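Long-range contacts in mevalonate 3-kinase (Thermoplasma acidophilum, PDB 4RKS), which phosphorylates (R)-mevalonate with ATP to give 3-phosphomevalonate, in the alternative mevalonate pathway of extremely acidophilic Thermoplasmatales that leads to isoprenoids: residues D253-H258 with N289-T294; E271-L276 with S297-A302. All coordinates share one frame; numbering follows the deposited sequence.

Contact 1: D253-H258 with N289-T294. With MEV ((R)-mevalonate), chain C.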
loop_
_atom_site.group_PDB
_atom_site.type_symbol
_atom_site.label_atom_id
_atom_site.label_comp_id
_atom_site.label_asym_id
_atom_site.label_seq_id
_atom_site.Cartn_x
_atom_site.Cartn_y
_atom_site.Cartn_z
ATOM N N ASP A 253 3.498 1.642 16.615
ATOM C CA ASP A 253 2.293 1.040 16.048
ATOM C C ASP A 253 2.562 -0.384 15.577
ATOM O O ASP A 253 1.765 -1.284 15.821
ATOM C CB ASP A 253 1.756 1.874 14.885
ATOM C CG ASP A 253 0.306 1.536 14.547
ATOM O OD1 ASP A 253 -0.586 2.026 15.271
ATOM O OD2 ASP A 253 0.064 0.782 13.572
ATOM N N THR A 254 3.693 -0.573 14.899
ATOM C CA THR A 254 4.116 -1.887 14.413
ATOM C C THR A 254 4.200 -2.893 15.567
ATOM O O THR A 254 3.735 -4.026 15.450
ATOM C CB THR A 254 5.491 -1.809 13.690
ATOM O OG1 THR A 254 5.332 -1.184 12.412
ATOM C CG2 THR A 254 6.088 -3.184 13.484
ATOM N N GLU A 255 4.778 -2.475 16.682
ATOM C CA GLU A 255 4.962 -3.378 17.817
ATOM C C GLU A 255 3.629 -3.755 18.495
ATOM O O GLU A 255 3.411 -4.914 18.850
ATOM C CB GLU A 255 5.952 -2.749 18.813
ATOM C CG GLU A 255 7.357 -2.606 18.182
ATOM C CD GLU A 255 8.370 -1.817 19.018
ATOM O OE1 GLU A 255 7.970 -0.948 19.822
ATOM O OE2 GLU A 255 9.585 -2.060 18.845
ATOM N N GLU A 256 2.743 -2.784 18.671
ATOM C CA GLU A 256 1.392 -3.054 19.181
ATOM C C GLU A 256 0.606 -4.003 18.266
ATOM O O GLU A 256 -0.014 -4.966 18.717
ATOM C CB GLU A 256 0.626 -1.744 19.337
ATOM C CG GLU A 256 -0.855 -1.916 19.645
ATOM C CD GLU A 256 -1.583 -0.588 19.732
ATOM O OE1 GLU A 256 -0.913 0.452 19.907
ATOM O OE2 GLU A 256 -2.823 -0.581 19.623
ATOM N N TYR A 257 0.632 -3.708 16.971
ATOM C CA TYR A 257 -0.076 -4.496 15.970
ATOM C C TYR A 257 0.378 -5.946 15.970
ATOM O O TYR A 257 -0.441 -6.867 15.976
ATOM C CB TYR A 257 0.150 -3.854 14.604
ATOM C CG TYR A 257 -0.540 -4.449 13.404
ATOM C CD1 TYR A 257 -1.903 -4.242 13.173
ATOM C CD2 TYR A 257 0.187 -5.136 12.451
ATOM C CE1 TYR A 257 -2.516 -4.736 12.043
ATOM C CE2 TYR A 257 -0.415 -5.635 11.317
ATOM C CZ TYR A 257 -1.761 -5.435 11.116
ATOM O OH TYR A 257 -2.331 -5.936 9.975
ATOM N N HIS A 258 1.685 -6.169 15.990
ATOM C CA HIS A 258 2.149 -7.547 15.897
ATOM C C HIS A 258 2.096 -8.287 17.233
ATOM O O HIS A 258 2.105 -9.518 17.262
ATOM C CB HIS A 258 3.536 -7.570 15.271
ATOM C CG HIS A 258 3.502 -7.284 13.803
ATOM N ND1 HIS A 258 2.969 -8.169 12.894
ATOM C CD2 HIS A 258 3.876 -6.194 13.091
ATOM C CE1 HIS A 258 3.042 -7.651 11.681
ATOM N NE2 HIS A 258 3.590 -6.453 11.771
ATOM N N ASN A 289 17.349 5.486 13.544
ATOM C CA ASN A 289 16.530 4.687 12.647
ATOM C C ASN A 289 15.227 4.356 13.342
ATOM O O ASN A 289 15.099 4.538 14.556
ATOM C CB ASN A 289 17.238 3.405 12.213
ATOM C CG ASN A 289 17.278 2.356 13.308
ATOM O OD1 ASN A 289 16.272 1.706 13.611
ATOM N ND2 ASN A 289 18.448 2.186 13.911
ATOM N N ALA A 290 14.271 3.874 12.553
ATOM C CA ALA A 290 13.010 3.321 13.046
ATOM C C ALA A 290 12.560 2.283 12.035
ATOM O O ALA A 290 12.775 2.468 10.830
ATOM C CB ALA A 290 11.958 4.406 13.217
ATOM N N TYR A 291 11.939 1.198 12.496
ATOM C CA TYR A 291 11.520 0.148 11.565
ATOM C C TYR A 291 10.008 -0.073 11.556
ATOM O O TYR A 291 9.324 0.255 12.512
ATOM C CB TYR A 291 12.214 -1.179 11.893
ATOM C CG TYR A 291 11.592 -1.898 13.062
ATOM C CD1 TYR A 291 12.016 -1.640 14.360
ATOM C CD2 TYR A 291 10.585 -2.835 12.873
ATOM C CE1 TYR A 291 11.448 -2.285 15.432
ATOM C CE2 TYR A 291 10.012 -3.484 13.941
ATOM C CZ TYR A 291 10.443 -3.206 15.216
ATOM O OH TYR A 291 9.875 -3.856 16.280
ATOM N N ILE A 292 9.524 -0.666 10.465
ATOM C CA ILE A 292 8.123 -1.053 10.276
ATOM C C ILE A 292 8.059 -2.502 9.773
ATOM O O ILE A 292 8.886 -2.905 8.959
ATOM C CB ILE A 292 7.411 -0.126 9.256
ATOM C CG1 ILE A 292 7.324 1.308 9.782
ATOM C CG2 ILE A 292 6.003 -0.656 8.884
ATOM C CD1 ILE A 292 6.951 2.313 8.711
ATOM N N VAL A 293 7.093 -3.282 10.260
ATOM C CA VAL A 293 6.770 -4.580 9.669
ATOM C C VAL A 293 5.278 -4.590 9.350
ATOM O O VAL A 293 4.472 -4.326 10.236
ATOM C CB VAL A 293 7.101 -5.760 10.625
ATOM C CG1 VAL A 293 6.720 -7.094 9.994
ATOM C CG2 VAL A 293 8.583 -5.731 11.042
ATOM N N THR A 294 4.901 -4.874 8.105
ATOM C CA THR A 294 3.475 -4.909 7.762
ATOM C C THR A 294 2.976 -6.359 7.797
ATOM O O THR A 294 2.976 -6.970 8.851
ATOM C CB THR A 294 3.191 -4.245 6.380
ATOM O OG1 THR A 294 3.911 -4.926 5.337
ATOM C CG2 THR A 294 3.631 -2.785 6.401
HETATM C C8 MEV C . -3.202 -3.740 4.575
HETATM O O8 MEV C . -4.400 -4.151 3.944
HETATM C C2 MEV C . -2.752 -4.856 5.492
HETATM C C3 MEV C . -1.328 -4.794 6.018
HETATM O O7 MEV C . -0.384 -4.560 5.005
HETATM C C4 MEV C . -1.183 -3.709 7.073
HETATM C C5 MEV C . -0.941 -2.327 6.493
HETATM O O3 MEV C . -0.081 -2.131 5.582
HETATM O O4 MEV C . -1.627 -1.364 6.909
HETATM C C6 MEV C . -1.037 -6.142 6.639
#

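Contact 2: E271-L276 with S297-A302. With SO4 (sulfate ion), chain E.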
loop_
_atom_site.group_PDB
_atom_site.type_symbol
_atom_site.label_atom_id
_atom_site.label_comp_id
_atom_site.label_asym_id
_atom_site.label_seq_id
_atom_site.Cartn_x
_atom_site.Cartn_y
_atom_site.Cartn_z
ATOM N N GLU A 271 12.181 -15.544 13.291
ATOM C CA GLU A 271 13.411 -15.523 14.090
ATOM C C GLU A 271 14.502 -14.591 13.562
ATOM O O GLU A 271 15.022 -13.764 14.311
ATOM C CB GLU A 271 13.991 -16.938 14.225
ATOM C CG GLU A 271 15.293 -16.964 15.017
ATOM C CD GLU A 271 15.854 -18.364 15.207
ATOM O OE1 GLU A 271 16.753 -18.756 14.429
ATOM O OE2 GLU A 271 15.406 -19.059 16.145
ATOM N N ASN A 272 14.860 -14.724 12.288
ATOM C CA ASN A 272 15.908 -13.879 11.722
ATOM C C ASN A 272 15.457 -12.426 11.580
ATOM O O ASN A 272 16.288 -11.503 11.560
ATOM C CB ASN A 272 16.370 -14.422 10.368
ATOM C CG ASN A 272 17.133 -15.728 10.495
ATOM O OD1 ASN A 272 17.600 -16.080 11.574
ATOM N ND2 ASN A 272 17.259 -16.452 9.390
ATOM N N MET A 273 14.144 -12.223 11.480
ATOM C CA MET A 273 13.593 -10.870 11.456
ATOM C C MET A 273 13.769 -10.212 12.824
ATOM O O MET A 273 14.153 -9.046 12.918
ATOM C CB MET A 273 12.116 -10.886 11.050
ATOM C CG MET A 273 11.898 -11.222 9.592
ATOM S SD MET A 273 10.167 -11.479 9.175
ATOM C CE MET A 273 9.534 -9.787 9.193
ATOM N N GLN A 274 13.517 -10.974 13.882
ATOM C CA GLN A 274 13.667 -10.459 15.235
ATOM C C GLN A 274 15.145 -10.192 15.555
ATOM O O GLN A 274 15.467 -9.244 16.269
ATOM C CB GLN A 274 13.046 -11.425 16.253
ATOM C CG GLN A 274 13.100 -10.943 17.709
ATOM C CD GLN A 274 12.672 -9.480 17.889
ATOM O OE1 GLN A 274 11.564 -9.086 17.509
ATOM N NE2 GLN A 274 13.556 -8.670 18.475
ATOM N N LYS A 275 16.044 -11.011 15.016
ATOM C CA LYS A 275 17.475 -10.773 15.220
ATOM C C LYS A 275 17.912 -9.450 14.589
ATOM O O LYS A 275 18.706 -8.712 15.178
ATOM C CB LYS A 275 18.316 -11.924 14.656
ATOM C CG LYS A 275 18.289 -13.205 15.483
ATOM C CD LYS A 275 19.129 -14.294 14.814
ATOM C CE LYS A 275 19.056 -15.611 15.577
ATOM N NZ LYS A 275 19.620 -16.736 14.780
ATOM N N LEU A 276 17.408 -9.155 13.391
ATOM C CA LEU A 276 17.748 -7.896 12.729
ATOM C C LEU A 276 17.247 -6.716 13.556
ATOM O O LEU A 276 17.972 -5.749 13.782
ATOM C CB LEU A 276 17.168 -7.834 11.316
ATOM C CG LEU A 276 17.330 -6.490 10.580
ATOM C CD1 LEU A 276 18.801 -6.155 10.298
ATOM C CD2 LEU A 276 16.526 -6.461 9.287
ATOM N N SER A 297 7.070 -10.786 4.979
ATOM C CA SER A 297 8.303 -11.085 5.697
ATOM C C SER A 297 9.375 -10.039 5.422
ATOM O O SER A 297 10.514 -10.371 5.102
ATOM C CB SER A 297 8.806 -12.478 5.314
ATOM O OG SER A 297 7.799 -13.443 5.557
ATOM N N ASN A 298 9.004 -8.771 5.550
ATOM C CA ASN A 298 9.942 -7.695 5.312
ATOM C C ASN A 298 10.102 -6.811 6.538
ATOM O O ASN A 298 9.165 -6.641 7.327
ATOM C CB ASN A 298 9.500 -6.869 4.105
ATOM C CG ASN A 298 9.205 -7.727 2.896
ATOM O OD1 ASN A 298 10.115 -8.280 2.289
ATOM N ND2 ASN A 298 7.927 -7.846 2.541
ATOM N N VAL A 299 11.310 -6.284 6.715
ATOM C CA VAL A 299 11.558 -5.265 7.722
ATOM C C VAL A 299 11.991 -3.989 7.024
ATOM O O VAL A 299 13.040 -3.951 6.360
ATOM C CB VAL A 299 12.632 -5.696 8.737
ATOM C CG1 VAL A 299 12.929 -4.555 9.709
ATOM C CG2 VAL A 299 12.189 -6.939 9.474
ATOM N N TYR A 300 11.177 -2.951 7.181
ATOM C CA TYR A 300 11.387 -1.665 6.516
ATOM C C TYR A 300 12.039 -0.679 7.469
ATOM O O TYR A 300 11.465 -0.351 8.497
ATOM C CB TYR A 300 10.059 -1.088 6.021
ATOM C CG TYR A 300 9.320 -1.948 5.035
ATOM C CD1 TYR A 300 9.713 -1.995 3.698
ATOM C CD2 TYR A 300 8.201 -2.683 5.424
ATOM C CE1 TYR A 300 9.020 -2.759 2.783
ATOM C CE2 TYR A 300 7.509 -3.452 4.515
ATOM C CZ TYR A 300 7.923 -3.483 3.199
ATOM O OH TYR A 300 7.244 -4.245 2.293
ATOM N N VAL A 301 13.240 -0.214 7.141
ATOM C CA VAL A 301 13.968 0.652 8.063
ATOM C C VAL A 301 14.143 2.065 7.520
ATOM O O VAL A 301 14.876 2.296 6.543
ATOM C CB VAL A 301 15.350 0.055 8.405
ATOM C CG1 VAL A 301 16.006 0.855 9.499
ATOM C CG2 VAL A 301 15.188 -1.380 8.845
ATOM N N ALA A 302 13.446 3.003 8.158
ATOM C CA ALA A 302 13.609 4.418 7.877
ATOM C C ALA A 302 14.948 4.905 8.399
ATOM O O ALA A 302 15.362 4.530 9.493
ATOM C CB ALA A 302 12.482 5.223 8.500
HETATM S S SO4 E . 10.239 -18.438 14.376
HETATM O O1 SO4 E . 9.961 -17.463 15.427
HETATM O O2 SO4 E . 8.977 -19.011 13.914
HETATM O O3 SO4 E . 10.921 -17.785 13.262
HETATM O O4 SO4 E . 11.099 -19.497 14.899
#

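Contact 1: D253-H258 with N289-T294
H258 reaches from its helix to the backbone of V293 and T294. Its NE2 donates a hydrogen bond of 2.8 Å to V293 O. V293 O lies almost in the imidazole plane, but the donor sits above the carbonyl plane, 64° out of it. T294 O is also at the edge of this ring, near CE1. Y257 CD2 covers one face of the ring, over its centre, while the two carbonyl oxygens sit at its edge. One turn back, T254 points toward the strand. Its CB is 4.1 Å from V293 N, and its two branches part there. With chi1 at -73°, OG1 stands beside the backbone N and CG2 anti to it. OG1 receives a weak, long hydrogen bond from V293 N at 3.5 Å and also touches I292 CA and CG2. Its stronger polar partner is A250 O, in the preceding helical turn. CG2 comes closer to the same amide, 3.4 Å from V293 N, and it also meets Y291 CE2. Both segments belong to the C-terminal domain of this GHMP kinase, where helix 243-262 lies over strand 289-292. The axis of 253-258 passes that of 289-292 at 8.8 Å, the two directions 31° apart. The contact also reaches the substrate pocket. Y257 OH is 3.6 Å from the methyl carbon C6 of mevalonate and makes a weak hydrogen bond to L38 O. T294 sets its CB near O7 and O3 of mevalonate and its CG2 near O3, and R163 and L38 supply hydrogen bonds to the ligand. At the outer end of the contact, E255 and Y291 cross at about a right angle. E255 OE2 lies 3.1 Å from Y291 OH, with E255 CG beside the same hydroxyl.

Contact 2: E271-L276 with S297-A302
M273 lays the end of its side chain over a face of the flat peptide group that joins S297 to N298. Its CE is almost straight above S297 C, at 3.8 Å. SD lies over the same face, nearer S297 CA. The next carbonyl is also met, with CE 3.7 Å from N298 O. The M273 chain runs out extended from the helix and bends only at its end (chi3 74°), which turns the methyl along the strand. There it also meets V299 CG2 at 3.9 Å. L276, one turn on, meets another part of V299. Its CD2 rests 4.0 Å from V299 CB and also touches CG1, and the two side chains slide past each other in opposite directions. V299 thus meets two residues of helix 271-283. Segment 271-276 runs nearly parallel to 298-302, 16° apart. F200 and F198 flank this apolar layer of the C-terminal domain. S297 OG is hydrogen-bonded to Y202 O, and its side chain is close to that of R204, an ATP-binding residue. At the start of the helix, E271 N donates a hydrogen bond to a sulfate oxygen, O3, and R270 holds the same ion. K275 NZ pairs with E271 OE1 on the outer side. The helix therefore meets the strand through methyls, sulfur and peptide faces, with its charges kept at the surface, so fit rather than directed bonding holds the two together.

How the contacts relate
The two contacts lie in the C-terminal domain, with their centres 10 Å apart. Their segments alternate along the chain: helix 243-262, helix 271-283, strand 289-292, strand 298-304. Each contact sets one helix against one strand. The strands are antiparallel neighbours, joined by backbone bonds between I292 and Y300 and between A290 and A302, so the contacts share one sheet. Y291 and V293, from the second segment of contact 1, also touch helix 271-283 and V299 of contact 2, so the two contacts are joined by side chains as well. Contact 1 lies at the mevalonate pocket. Contact 2 is farther from the ligand, though S297 adjoins R204 of the ATP site.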